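Local coordinates for protein WipB (Legionella pneumophila, PDB 5NNY) that acts inside host cells as a translocated Ser/Thr phosphatase aimed at the lysosomal nutrient-sensing machinery, its phosphatase domain being the part contained in this chain, at residues Ala210-Asn215 against Ala282-Gly287; Ile204-His209 against Ile302-Gly307; Arg92-Glu97 against Glu123-Asn128; Leu220-Lys225 against Asn275-Val280; Ile193-Asp198 against Lys238-Ile243. All coordinates share one frame; numbering follows the deposited sequence.

Contact 1: Ala210-Asn215 against Ala282-Gly287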
# COMPACT_ATOMS: atom_id res chain seq x y z
N ALA A 210 -7.00 7.99 -3.72
CA ALA A 210 -8.38 8.30 -4.06
C ALA A 210 -8.50 9.77 -4.42
O ALA A 210 -7.57 10.55 -4.23
CB ALA A 210 -9.34 7.96 -2.90
N GLY A 211 -9.68 10.16 -4.90
CA GLY A 211 -9.87 11.53 -5.38
C GLY A 211 -9.91 12.54 -4.24
O GLY A 211 -10.75 12.45 -3.33
N ILE A 212 -9.02 13.53 -4.29
CA ILE A 212 -8.96 14.60 -3.31
C ILE A 212 -8.82 15.93 -4.04
O ILE A 212 -8.72 15.99 -5.27
CB ILE A 212 -7.78 14.43 -2.34
CG1 ILE A 212 -6.47 14.47 -3.15
CG2 ILE A 212 -7.92 13.12 -1.54
CD1 ILE A 212 -5.22 14.68 -2.32
N GLY A 213 -8.79 17.01 -3.26
CA GLY A 213 -8.54 18.32 -3.81
C GLY A 213 -7.55 19.06 -2.94
O GLY A 213 -7.02 18.48 -1.98
N LEU A 214 -7.29 20.33 -3.26
CA LEU A 214 -6.47 21.17 -2.38
C LEU A 214 -7.07 21.28 -0.98
O LEU A 214 -6.33 21.52 -0.02
CB LEU A 214 -6.31 22.56 -2.99
CG LEU A 214 -5.59 22.65 -4.33
CD1 LEU A 214 -5.66 24.09 -4.89
CD2 LEU A 214 -4.14 22.22 -4.19
N ASN A 215 -8.39 21.14 -0.84
CA ASN A 215 -9.00 21.25 0.48
C ASN A 215 -8.52 20.13 1.39
O ASN A 215 -8.32 20.34 2.59
CB ASN A 215 -10.53 21.24 0.36
CG ASN A 215 -11.04 20.14 -0.56
OD1 ASN A 215 -10.60 20.01 -1.70
ND2 ASN A 215 -11.98 19.33 -0.05
N ALA A 282 -9.06 9.97 7.11
CA ALA A 282 -10.10 9.09 6.57
C ALA A 282 -10.66 9.66 5.27
O ALA A 282 -10.83 8.94 4.28
CB ALA A 282 -11.21 8.88 7.61
N ALA A 283 -10.95 10.96 5.25
CA ALA A 283 -11.48 11.60 4.04
C ALA A 283 -10.52 11.45 2.87
O ALA A 283 -10.94 11.21 1.73
CB ALA A 283 -11.77 13.07 4.34
N THR A 284 -9.22 11.52 3.13
CA THR A 284 -8.24 11.42 2.04
C THR A 284 -8.15 9.99 1.51
O THR A 284 -8.19 9.76 0.29
CB THR A 284 -6.88 11.92 2.52
OG1 THR A 284 -6.97 13.31 2.84
CG2 THR A 284 -5.81 11.74 1.44
N VAL A 285 -8.02 8.99 2.39
CA VAL A 285 -7.86 7.63 1.88
C VAL A 285 -9.15 7.13 1.24
O VAL A 285 -9.10 6.28 0.35
CB VAL A 285 -7.36 6.66 2.98
CG1 VAL A 285 -5.96 7.07 3.46
CG2 VAL A 285 -8.35 6.56 4.15
N TRP A 286 -10.32 7.61 1.70
CA TRP A 286 -11.56 7.17 1.07
C TRP A 286 -12.02 8.08 -0.06
O TRP A 286 -12.94 7.71 -0.80
CB TRP A 286 -12.69 7.04 2.12
CG TRP A 286 -12.57 5.79 3.02
CD1 TRP A 286 -12.09 5.73 4.29
CD2 TRP A 286 -12.92 4.44 2.66
NE1 TRP A 286 -12.12 4.43 4.76
CE2 TRP A 286 -12.63 3.62 3.77
CE3 TRP A 286 -13.46 3.85 1.51
CZ2 TRP A 286 -12.86 2.25 3.76
CZ3 TRP A 286 -13.66 2.50 1.50
CH2 TRP A 286 -13.38 1.71 2.62
N GLY A 287 -11.39 9.24 -0.24
CA GLY A 287 -11.78 10.12 -1.33
C GLY A 287 -13.14 10.77 -1.12
O GLY A 287 -13.88 10.99 -2.09
O HOH W 1 -6.01 9.24 -1.30

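Contact 2: Ile204-His209 against Ile302-Gly307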
# COMPACT_ATOMS: atom_id res chain seq x y z
N ILE A 204 2.34 21.18 -10.98
CA ILE A 204 2.54 20.06 -10.08
C ILE A 204 1.47 19.00 -10.35
O ILE A 204 0.32 19.33 -10.65
CB ILE A 204 2.54 20.52 -8.61
CG1 ILE A 204 2.95 19.38 -7.67
CG2 ILE A 204 1.17 21.13 -8.22
CD1 ILE A 204 2.99 19.80 -6.21
N LYS A 205 1.88 17.73 -10.33
CA LYS A 205 0.98 16.60 -10.39
C LYS A 205 0.93 16.00 -8.99
O LYS A 205 1.98 15.62 -8.45
CB LYS A 205 1.45 15.54 -11.38
CG LYS A 205 1.65 16.02 -12.80
CD LYS A 205 2.02 14.85 -13.72
CE LYS A 205 2.88 15.32 -14.88
NZ LYS A 205 2.99 14.28 -15.95
N VAL A 206 -0.26 15.92 -8.40
CA VAL A 206 -0.44 15.37 -7.05
C VAL A 206 -1.00 13.97 -7.17
O VAL A 206 -1.98 13.75 -7.90
CB VAL A 206 -1.35 16.27 -6.19
CG1 VAL A 206 -1.78 15.56 -4.90
CG2 VAL A 206 -0.60 17.57 -5.83
N PHE A 207 -0.38 13.01 -6.48
CA PHE A 207 -0.78 11.61 -6.49
C PHE A 207 -1.40 11.24 -5.15
O PHE A 207 -0.91 11.64 -4.10
CB PHE A 207 0.40 10.66 -6.77
CG PHE A 207 1.03 10.85 -8.13
CD1 PHE A 207 2.05 11.77 -8.32
CD2 PHE A 207 0.62 10.09 -9.21
CE1 PHE A 207 2.64 11.93 -9.56
CE2 PHE A 207 1.20 10.25 -10.46
CZ PHE A 207 2.21 11.17 -10.64
N SER A 208 -2.48 10.48 -5.22
CA SER A 208 -3.15 10.00 -4.01
C SER A 208 -3.85 8.72 -4.40
O SER A 208 -4.05 8.44 -5.58
CB SER A 208 -4.13 11.03 -3.45
OG SER A 208 -5.15 11.33 -4.39
N HIS A 209 -4.20 7.92 -3.39
CA HIS A 209 -4.92 6.69 -3.69
C HIS A 209 -6.32 6.98 -4.25
O HIS A 209 -6.78 6.30 -5.18
CB HIS A 209 -5.03 5.82 -2.43
CG HIS A 209 -6.00 4.70 -2.57
ND1 HIS A 209 -5.78 3.62 -3.40
CD2 HIS A 209 -7.21 4.50 -2.02
CE1 HIS A 209 -6.80 2.79 -3.34
NE2 HIS A 209 -7.69 3.30 -2.50
N ILE A 302 -2.21 22.50 -11.65
CA ILE A 302 -2.19 21.24 -10.91
C ILE A 302 -3.01 20.22 -11.67
O ILE A 302 -4.07 20.54 -12.23
CB ILE A 302 -2.69 21.43 -9.46
CG1 ILE A 302 -2.65 20.10 -8.67
CG2 ILE A 302 -4.08 22.01 -9.43
CD1 ILE A 302 -2.65 20.32 -7.19
N THR A 303 -2.51 18.98 -11.72
CA THR A 303 -3.31 17.84 -12.14
C THR A 303 -3.33 16.85 -10.99
O THR A 303 -2.32 16.66 -10.32
CB THR A 303 -2.75 17.19 -13.41
OG1 THR A 303 -1.40 16.80 -13.19
CG2 THR A 303 -2.77 18.15 -14.59
N PHE A 304 -4.49 16.26 -10.73
CA PHE A 304 -4.62 15.22 -9.72
C PHE A 304 -4.67 13.86 -10.41
O PHE A 304 -5.38 13.70 -11.40
CB PHE A 304 -5.87 15.43 -8.86
CG PHE A 304 -5.81 16.64 -7.98
CD1 PHE A 304 -5.25 16.56 -6.71
CD2 PHE A 304 -6.30 17.86 -8.42
CE1 PHE A 304 -5.20 17.68 -5.90
CE2 PHE A 304 -6.24 18.97 -7.62
CZ PHE A 304 -5.71 18.89 -6.35
N ILE A 305 -3.93 12.89 -9.87
CA ILE A 305 -3.85 11.53 -10.39
C ILE A 305 -4.15 10.58 -9.24
O ILE A 305 -3.45 10.60 -8.22
CB ILE A 305 -2.46 11.22 -10.97
CG1 ILE A 305 -2.18 12.06 -12.22
CG2 ILE A 305 -2.32 9.72 -11.24
CD1 ILE A 305 -0.79 11.86 -12.78
N HIS A 306 -5.15 9.73 -9.41
CA HIS A 306 -5.54 8.84 -8.32
C HIS A 306 -6.21 7.62 -8.92
O HIS A 306 -6.52 7.57 -10.12
CB HIS A 306 -6.47 9.56 -7.35
CG HIS A 306 -7.61 10.26 -8.02
ND1 HIS A 306 -8.74 9.59 -8.44
CD2 HIS A 306 -7.78 11.55 -8.39
CE1 HIS A 306 -9.56 10.44 -9.02
NE2 HIS A 306 -9.01 11.64 -8.99
N GLY A 307 -6.42 6.61 -8.07
CA GLY A 307 -7.16 5.44 -8.48
C GLY A 307 -8.66 5.65 -8.36
O GLY A 307 -9.16 6.69 -7.92

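Contact 3: Arg92-Glu97 against Glu123-Asn128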
# COMPACT_ATOMS: atom_id res chain seq x y z
N ARG A 92 5.69 4.53 -8.30
CA ARG A 92 4.62 4.95 -7.40
C ARG A 92 3.51 3.91 -7.43
O ARG A 92 2.95 3.63 -8.49
CB ARG A 92 4.05 6.32 -7.78
CG ARG A 92 4.95 7.49 -7.55
CD ARG A 92 4.19 8.82 -7.75
NE ARG A 92 5.05 9.97 -7.44
CZ ARG A 92 5.88 10.52 -8.31
NH1 ARG A 92 5.96 10.01 -9.53
NH2 ARG A 92 6.64 11.55 -7.96
N LEU A 93 3.19 3.36 -6.26
CA LEU A 93 2.05 2.47 -6.11
C LEU A 93 0.85 3.27 -5.60
O LEU A 93 0.85 3.75 -4.46
CB LEU A 93 2.39 1.32 -5.15
CG LEU A 93 3.25 0.15 -5.67
CD1 LEU A 93 4.62 0.58 -6.19
CD2 LEU A 93 3.41 -0.94 -4.58
N ILE A 94 -0.18 3.40 -6.43
CA ILE A 94 -1.37 4.15 -6.03
C ILE A 94 -2.15 3.41 -4.94
O ILE A 94 -3.01 4.00 -4.28
CB ILE A 94 -2.22 4.46 -7.29
CG1 ILE A 94 -2.81 5.86 -7.22
CG2 ILE A 94 -3.29 3.42 -7.52
CD1 ILE A 94 -1.88 6.94 -7.72
N GLY A 95 -1.85 2.13 -4.72
CA GLY A 95 -2.27 1.47 -3.51
C GLY A 95 -2.84 0.09 -3.78
O GLY A 95 -2.64 -0.51 -4.84
N ASP A 96 -3.57 -0.39 -2.77
CA ASP A 96 -4.19 -1.71 -2.78
C ASP A 96 -3.17 -2.80 -3.10
O ASP A 96 -3.50 -3.82 -3.70
CB ASP A 96 -5.36 -1.76 -3.77
CG ASP A 96 -6.53 -0.90 -3.34
OD1 ASP A 96 -6.46 -0.26 -2.28
OD2 ASP A 96 -7.53 -0.85 -4.09
N GLU A 97 -1.92 -2.58 -2.68
CA GLU A 97 -0.89 -3.58 -2.89
C GLU A 97 -0.95 -4.71 -1.85
O GLU A 97 -0.35 -5.78 -2.06
CB GLU A 97 0.49 -2.90 -2.91
CG GLU A 97 1.04 -2.44 -1.56
CD GLU A 97 0.21 -1.38 -0.87
OE1 GLU A 97 0.13 -1.41 0.38
OE2 GLU A 97 -0.38 -0.51 -1.56
N GLU A 123 7.47 4.34 -3.90
CA GLU A 123 6.64 4.90 -2.84
C GLU A 123 5.25 4.31 -2.95
O GLU A 123 4.78 3.96 -4.04
CB GLU A 123 6.56 6.43 -2.89
CG GLU A 123 6.07 6.97 -4.20
CD GLU A 123 6.18 8.48 -4.28
OE1 GLU A 123 5.27 9.09 -4.85
OE2 GLU A 123 7.17 9.04 -3.76
N ILE A 124 4.59 4.23 -1.80
CA ILE A 124 3.31 3.56 -1.61
C ILE A 124 2.34 4.58 -1.04
O ILE A 124 2.57 5.14 0.04
CB ILE A 124 3.44 2.36 -0.67
CG1 ILE A 124 4.47 1.39 -1.23
CG2 ILE A 124 2.10 1.64 -0.52
CD1 ILE A 124 4.86 0.26 -0.26
N LEU A 125 1.25 4.82 -1.75
CA LEU A 125 0.26 5.81 -1.34
C LEU A 125 -0.71 5.14 -0.38
O LEU A 125 -1.22 4.05 -0.66
CB LEU A 125 -0.47 6.40 -2.54
CG LEU A 125 0.41 7.41 -3.28
CD1 LEU A 125 -0.12 7.68 -4.66
CD2 LEU A 125 0.52 8.69 -2.47
N LEU A 126 -0.95 5.79 0.75
CA LEU A 126 -1.82 5.22 1.78
C LEU A 126 -3.22 4.94 1.24
O LEU A 126 -3.82 5.78 0.56
CB LEU A 126 -1.90 6.17 2.99
CG LEU A 126 -2.56 5.63 4.26
CD1 LEU A 126 -1.78 4.43 4.79
CD2 LEU A 126 -2.70 6.71 5.34
N SER A 127 -3.73 3.74 1.55
CA SER A 127 -5.06 3.33 1.11
C SER A 127 -5.78 2.69 2.29
O SER A 127 -5.18 2.35 3.31
CB SER A 127 -5.01 2.34 -0.07
OG SER A 127 -4.40 1.09 0.26
N ASN A 128 -7.10 2.52 2.11
CA ASN A 128 -7.89 1.84 3.12
C ASN A 128 -7.44 0.39 3.29
O ASN A 128 -7.40 -0.12 4.42
CB ASN A 128 -9.39 1.91 2.78
CG ASN A 128 -9.67 1.73 1.29
OD1 ASN A 128 -9.29 2.56 0.46
ND2 ASN A 128 -10.40 0.67 0.95
O HOH W 2 7.99 11.49 -5.22
O HOH W 3 -1.72 1.54 -0.20

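Contact 4: Leu220-Lys225 against Asn275-Val280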
# COMPACT_ATOMS: atom_id res chain seq x y z
N LEU A 220 -4.98 18.26 5.84
CA LEU A 220 -3.88 17.43 6.32
C LEU A 220 -2.81 18.29 6.98
O LEU A 220 -2.29 17.94 8.05
CB LEU A 220 -3.28 16.62 5.16
CG LEU A 220 -4.16 15.51 4.58
CD1 LEU A 220 -3.70 15.06 3.20
CD2 LEU A 220 -4.17 14.30 5.53
N ALA A 221 -2.45 19.42 6.37
CA ALA A 221 -1.48 20.30 7.00
C ALA A 221 -1.96 20.72 8.39
O ALA A 221 -1.17 20.74 9.35
CB ALA A 221 -1.23 21.52 6.12
N ARG A 222 -3.25 21.04 8.53
CA ARG A 222 -3.81 21.38 9.83
C ARG A 222 -3.75 20.20 10.80
O ARG A 222 -3.36 20.37 11.96
CB ARG A 222 -5.26 21.86 9.67
CG ARG A 222 -5.95 22.13 11.00
CD ARG A 222 -7.35 22.70 10.83
NE ARG A 222 -7.35 24.16 10.72
CZ ARG A 222 -7.85 24.83 9.69
NH1 ARG A 222 -7.80 26.15 9.68
NH2 ARG A 222 -8.41 24.17 8.68
N LYS A 223 -4.12 19.01 10.34
CA LYS A 223 -4.10 17.82 11.20
C LYS A 223 -2.70 17.55 11.74
O LYS A 223 -2.54 17.21 12.92
CB LYS A 223 -4.63 16.62 10.42
CG LYS A 223 -4.48 15.27 11.12
CD LYS A 223 -5.68 14.96 11.97
CE LYS A 223 -5.76 13.49 12.33
NZ LYS A 223 -6.94 13.26 13.22
N PHE A 224 -1.68 17.70 10.90
CA PHE A 224 -0.29 17.43 11.29
C PHE A 224 0.44 18.66 11.82
O PHE A 224 1.63 18.56 12.15
CB PHE A 224 0.46 16.83 10.11
CG PHE A 224 0.05 15.43 9.81
CD1 PHE A 224 0.41 14.40 10.66
CD2 PHE A 224 -0.72 15.15 8.70
CE1 PHE A 224 0.03 13.09 10.40
CE2 PHE A 224 -1.13 13.84 8.43
CZ PHE A 224 -0.74 12.81 9.28
N LYS A 225 -0.25 19.80 11.92
CA LYS A 225 0.28 21.01 12.56
C LYS A 225 1.50 21.55 11.81
O LYS A 225 2.54 21.84 12.41
CB LYS A 225 0.60 20.76 14.04
CG LYS A 225 -0.60 20.32 14.87
CD LYS A 225 -0.25 20.04 16.33
CE LYS A 225 0.03 21.32 17.11
NZ LYS A 225 0.31 21.05 18.55
N ASN A 275 -16.45 15.66 6.99
CA ASN A 275 -16.14 17.09 6.96
C ASN A 275 -15.39 17.60 8.19
O ASN A 275 -14.84 18.70 8.13
CB ASN A 275 -17.43 17.90 6.79
CG ASN A 275 -17.97 17.85 5.37
OD1 ASN A 275 -17.21 17.85 4.41
ND2 ASN A 275 -19.28 17.81 5.23
N SER A 276 -15.37 16.83 9.28
CA SER A 276 -14.72 17.27 10.50
C SER A 276 -13.20 17.20 10.35
O SER A 276 -12.67 16.29 9.71
CB SER A 276 -15.18 16.42 11.69
OG SER A 276 -14.84 17.03 12.92
N THR A 277 -12.50 18.16 10.97
CA THR A 277 -11.06 18.29 10.76
C THR A 277 -10.32 17.01 11.16
O THR A 277 -9.36 16.60 10.49
CB THR A 277 -10.54 19.48 11.56
OG1 THR A 277 -11.19 20.66 11.09
CG2 THR A 277 -9.05 19.64 11.37
N ASP A 278 -10.77 16.36 12.22
CA ASP A 278 -10.10 15.15 12.71
C ASP A 278 -10.26 13.96 11.77
O ASP A 278 -9.55 12.96 11.92
CB ASP A 278 -10.61 14.78 14.11
CG ASP A 278 -12.11 14.49 14.15
OD1 ASP A 278 -12.88 15.20 13.47
OD2 ASP A 278 -12.52 13.56 14.88
N GLU A 279 -11.16 14.06 10.80
CA GLU A 279 -11.46 12.97 9.88
C GLU A 279 -10.69 13.08 8.57
O GLU A 279 -10.95 12.30 7.64
CB GLU A 279 -12.97 12.96 9.57
CG GLU A 279 -13.85 12.89 10.81
CD GLU A 279 -15.35 12.93 10.49
OE1 GLU A 279 -16.08 12.04 10.99
OE2 GLU A 279 -15.80 13.83 9.76
N VAL A 280 -9.75 14.02 8.47
CA VAL A 280 -9.19 14.37 7.16
C VAL A 280 -8.35 13.22 6.59
O VAL A 280 -8.30 13.02 5.37
CB VAL A 280 -8.39 15.68 7.23
CG1 VAL A 280 -7.10 15.52 8.04
CG2 VAL A 280 -8.10 16.20 5.82

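Contact 5: Ile193-Asp198 against Lys238-Ile243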
# COMPACT_ATOMS: atom_id res chain seq x y z
N ILE A 193 0.12 11.46 0.51
CA ILE A 193 -0.01 12.00 -0.83
C ILE A 193 1.41 12.22 -1.33
O ILE A 193 2.37 12.25 -0.56
CB ILE A 193 -0.82 13.32 -0.88
CG1 ILE A 193 -0.24 14.35 0.10
CG2 ILE A 193 -2.30 13.08 -0.58
CD1 ILE A 193 -0.90 15.70 0.04
N SER A 194 1.54 12.37 -2.65
CA SER A 194 2.85 12.56 -3.27
C SER A 194 2.71 13.50 -4.46
O SER A 194 1.61 13.99 -4.75
CB SER A 194 3.47 11.23 -3.67
OG SER A 194 4.82 11.43 -4.06
N TYR A 195 3.82 13.76 -5.15
CA TYR A 195 3.76 14.70 -6.27
C TYR A 195 4.93 14.52 -7.23
O TYR A 195 5.99 13.97 -6.88
CB TYR A 195 3.72 16.16 -5.76
CG TYR A 195 4.96 16.55 -4.99
CD1 TYR A 195 6.12 16.93 -5.67
CD2 TYR A 195 4.98 16.52 -3.60
CE1 TYR A 195 7.26 17.26 -4.98
CE2 TYR A 195 6.11 16.85 -2.90
CZ TYR A 195 7.25 17.23 -3.60
OH TYR A 195 8.38 17.55 -2.89
N SER A 196 4.73 15.01 -8.45
CA SER A 196 5.79 15.25 -9.41
C SER A 196 5.75 16.73 -9.74
O SER A 196 4.69 17.26 -10.09
CB SER A 196 5.61 14.41 -10.67
OG SER A 196 6.61 14.75 -11.63
N LEU A 197 6.89 17.41 -9.61
CA LEU A 197 6.92 18.86 -9.68
C LEU A 197 7.77 19.33 -10.85
O LEU A 197 8.85 18.79 -11.10
CB LEU A 197 7.45 19.44 -8.36
CG LEU A 197 7.72 20.94 -8.22
CD1 LEU A 197 6.43 21.74 -8.15
CD2 LEU A 197 8.59 21.18 -7.01
N ASP A 198 7.28 20.34 -11.56
CA ASP A 198 7.99 21.00 -12.66
C ASP A 198 8.14 22.46 -12.25
O ASP A 198 7.26 23.28 -12.54
CB ASP A 198 7.24 20.85 -13.98
CG ASP A 198 7.99 21.44 -15.16
OD1 ASP A 198 8.93 22.23 -14.95
OD2 ASP A 198 7.61 21.11 -16.31
N LYS A 238 6.39 21.90 -1.06
CA LYS A 238 7.00 22.03 0.25
C LYS A 238 6.01 21.68 1.35
O LYS A 238 6.36 21.03 2.34
CB LYS A 238 7.53 23.45 0.43
CG LYS A 238 7.60 23.91 1.87
N THR A 239 4.75 22.07 1.18
CA THR A 239 3.71 21.72 2.14
C THR A 239 3.51 20.21 2.19
O THR A 239 3.30 19.63 3.26
CB THR A 239 2.41 22.43 1.78
OG1 THR A 239 2.63 23.84 1.76
CG2 THR A 239 1.28 22.09 2.79
N ILE A 240 3.54 19.55 1.02
CA ILE A 240 3.29 18.11 0.98
C ILE A 240 4.44 17.37 1.65
O ILE A 240 4.22 16.44 2.44
CB ILE A 240 3.05 17.66 -0.48
CG1 ILE A 240 1.74 18.26 -1.02
CG2 ILE A 240 3.03 16.13 -0.61
CD1 ILE A 240 1.56 18.01 -2.53
N ASP A 241 5.67 17.82 1.41
CA ASP A 241 6.85 17.32 2.12
C ASP A 241 6.68 17.40 3.63
O ASP A 241 7.01 16.46 4.36
CB ASP A 241 8.09 18.12 1.70
CG ASP A 241 8.56 17.81 0.29
OD1 ASP A 241 8.09 16.82 -0.31
OD2 ASP A 241 9.40 18.58 -0.23
N ALA A 242 6.18 18.54 4.12
CA ALA A 242 5.98 18.71 5.56
C ALA A 242 4.92 17.75 6.09
O ALA A 242 5.08 17.16 7.17
CB ALA A 242 5.60 20.16 5.87
N ILE A 243 3.83 17.59 5.34
CA ILE A 243 2.80 16.64 5.73
C ILE A 243 3.37 15.23 5.81
O ILE A 243 3.14 14.50 6.78
CB ILE A 243 1.60 16.71 4.77
CG1 ILE A 243 0.86 18.03 5.00
CG2 ILE A 243 0.65 15.53 4.99
CD1 ILE A 243 0.04 18.48 3.80

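Contact 1: Ala210-Asn215 against Ala282-Gly287
The apolar part of this contact rests on A210 and I212. The CB methyl of A210 settles on the last turn of helix 280-286, 3.6 Å from the backbone N of G287 and 3.7 Å from the carbonyl O of V285. Farther along, CG2 of I212 meets the CG2 methyl of T284 at 3.9 Å, the two side chains passing at a slant. T284 offers carbon to this encounter because its OG1 sits beside the backbone N (chi1 -64°), which puts CG2 anti to that nitrogen, while OG1 bonds back to V280 O in its own helix. The segment 210-213 is the turn that carries the chain from strand 203-208 of the phosphoesterase fold into helix 214-224, with G213 as N-cap. Facing it, helix 280-286 closes in a Schellman motif whose C-prime residue, G287, has positive phi (70°). Without a side chain there, G287 brings its CA within 3.2 Å of G211 O, a CA-H...O contact. Hydrogen bonding between the segments goes through water: one molecule accepts from A210 N at 2.9 Å and donates to T284 O at 2.7 Å, linking the incoming loop to a carbonyl near the helix end.

Contact 2: Ile204-His209 against Ile302-Gly307
From I204 with I302 to F207 with I305, two parallel strands run in register, their axes approaching to 4.7 Å at a crossing angle of -23°. The bonding is regular: T303 N donates to I204 O at 3.0 Å, V206 N to T303 O, and I305 N to V206 O. S208 N closes the series on I305 O with a longer bond of 3.2 Å. Past the strands, G307 N reaches H209 O at 2.9 Å, but from 50° above the carbonyl plane.

On one face, I204 stands next to I302 and V206 next to F304, each pair pointing the same way. V206 presents its CG2 branch to I302 CD1 at 3.7 Å and its CB to F304 CD1 at 3.9 Å, while CG1 of I302 lies over one face of the F304 ring, offset toward its rim. Helix 233-253 covers this side, with L236 on I204 and I302 and I240 on V206. Strand 301-306 is an outermost strand of the six-stranded mixed sheet, and the connection from 203-208 to it contains helices 214-224, 233-253, 262-270 and 280-286.

The opposite face pairs an apolar couple with a lysine-threonine one. The F207 ring lies alongside I305, whose first torsion (chi1 -66°) places CG2 anti to the backbone N; both CG2 and CD1 meet the ring, F207 CE2 coming to 3.5 Å from I305 CD1. Beside them the aliphatic part of K205 passes T303, with CG 3.2 Å from OG1, before its ammonium end leads away.

Contact 3: Arg92-Glu97 against Glu123-Asn128
E123 lies beside R92, both side chains pointing the same way from neighbouring parallel strands of the beta-alpha-beta unit 90-93, 105-117, 121-125. In one of its two conformers, E123 OE1 stands 2.7 Å from R92 NE in a salt bridge whose hydrogen bond is weak, bent to 119°. The guanidinium and carboxylate planes are 82° apart. In that conformer OE1 also bonds S194 OG, and OE2 pairs with K191; R92 has a second acid in D5. The backbone of E123 is more regular, its O accepting from L93 N at 2.8 Å. I124 crosses E97 at about a right angle, CG2 lying 3.4 Å from OE2, while E97 OE1 bonds Y186 OH. L125 N returns a bond of 2.9 Å to L93 O, and L125 O accepts from a bridging water at 2.6 Å. That water also donates to E97 OE2 and accepts from S127 OG. S127 OG, set between its backbone N and carbonyl carbon (chi1 65°), caps G130 N and receives only a weak bond from D96 N, at 3.5 Å. G95-D96 open a GDxxxDRG sequence resembling the GDxxDRG motif of Ser/Thr phosphatases, and N128-H129 their Asn-His signature; D10, H12 and H209 cluster round D96, consistent with the active site. The chemistry therefore changes from a buried charge network on the strands to a water-linked polar cluster in the loops that follow, the probable catalytic end.

Contact 4: Leu220-Lys225 against Asn275-Val280
K223 lays its CB against V280 CG1 at 3.6 Å, the two side chains sliding past each other in opposite directions. Its chain bends at chi2 (90°), which carries the ammonium group beyond the valine to the backbone of the 3-10 turn before it: NZ donates to D278 O at 2.9 Å, approaching 22° from the carbonyl plane. The D278 carboxylate takes no direct part, since OD2 stays 5.8 Å from NZ. On the inner side V280 fits against L220, with CG2 3.7 Å from the backbone N of L220 and CG1 4.0 Å from L220 CD2. On the outer side the R222 chain passes T277 at about a right angle, and its CD touches CG2 at 3.5 Å in one of the two T277 conformers. These residues join the end of helix 214-224, closed by a Schellman motif at K225, to the short 3-10 turn 277-279 that leads into helix 280-286. L220 also packs on I243 of helix 233-253 and on I192 of the sheet, so it links V280, itself buried, to both. Moving outward, apolar packing thus gives way to a lysine that uses its methylenes for cover and its charge for a carbonyl, an attraction to which the nearby aspartate may add at longer range.

Contact 5: Ile193-Asp198 against Lys238-Ile243
Helix 233-253 covers one face of the six-stranded phosphoesterase sheet, and here it meets strand 190-198 through I193, Y195, I240 and D241. The short axes come to 8.9 Å and run roughly antiparallel, at 151°. I240 is the central apolar residue: its CG2, anti to the backbone N, reaches 3.8 Å to I193 CG1 and 3.6 Å to Y195 CD2. It thereby lies between two residues that point from the same face of the strand. I193 crosses it at about a right angle, with CD1 at 3.8 Å from I240 CG1. Y195 slides past it in the opposite direction and turns the ring edge, not a face, to the methyl. The tyrosine CG sits between the backbone N and the carbonyl carbon (chi1 63°), and this carries the phenol past I240 to the carboxylate of D241, which it crosses at about a right angle. There Y195 OH donates to D241 OD1 at 2.7 Å, on the syn side of the carboxylate, while OD2 remains close, at 3.0 Å from the same OH. The helix is held further by N244, whose ND2 bonds I193 O. Because the phenol donates to an exposed aspartate, the polar bond marks the outer limit of the contact and tethers the end of the ring, whose rotation the packing of I240 at its edge would limit, whereas I193 and I240 seal the inner part with carbon alone.

Contact 3 is the central one, fully buried near the middle of the chain, and it alone has a buried salt bridge. Contacts 2 and 5 share its sheet: contact 2 is built on backbone bonds at an outer strand, whereas contact 5, largely buried with D241 at its exposed rim, lays a helix on that sheet through side chains. They bond to each other, K205 and F207 pairing with S196 and S194, and H209 of contact 2 bonds I94 of contact 3. Contacts 1 and 4 both use helix 214-224 and helix 280-286 or its approach; contact 1 is a glycine-rich loop meeting a helix end through a methyl and a water, and contact 4, the most peripheral, adds a surface lysine.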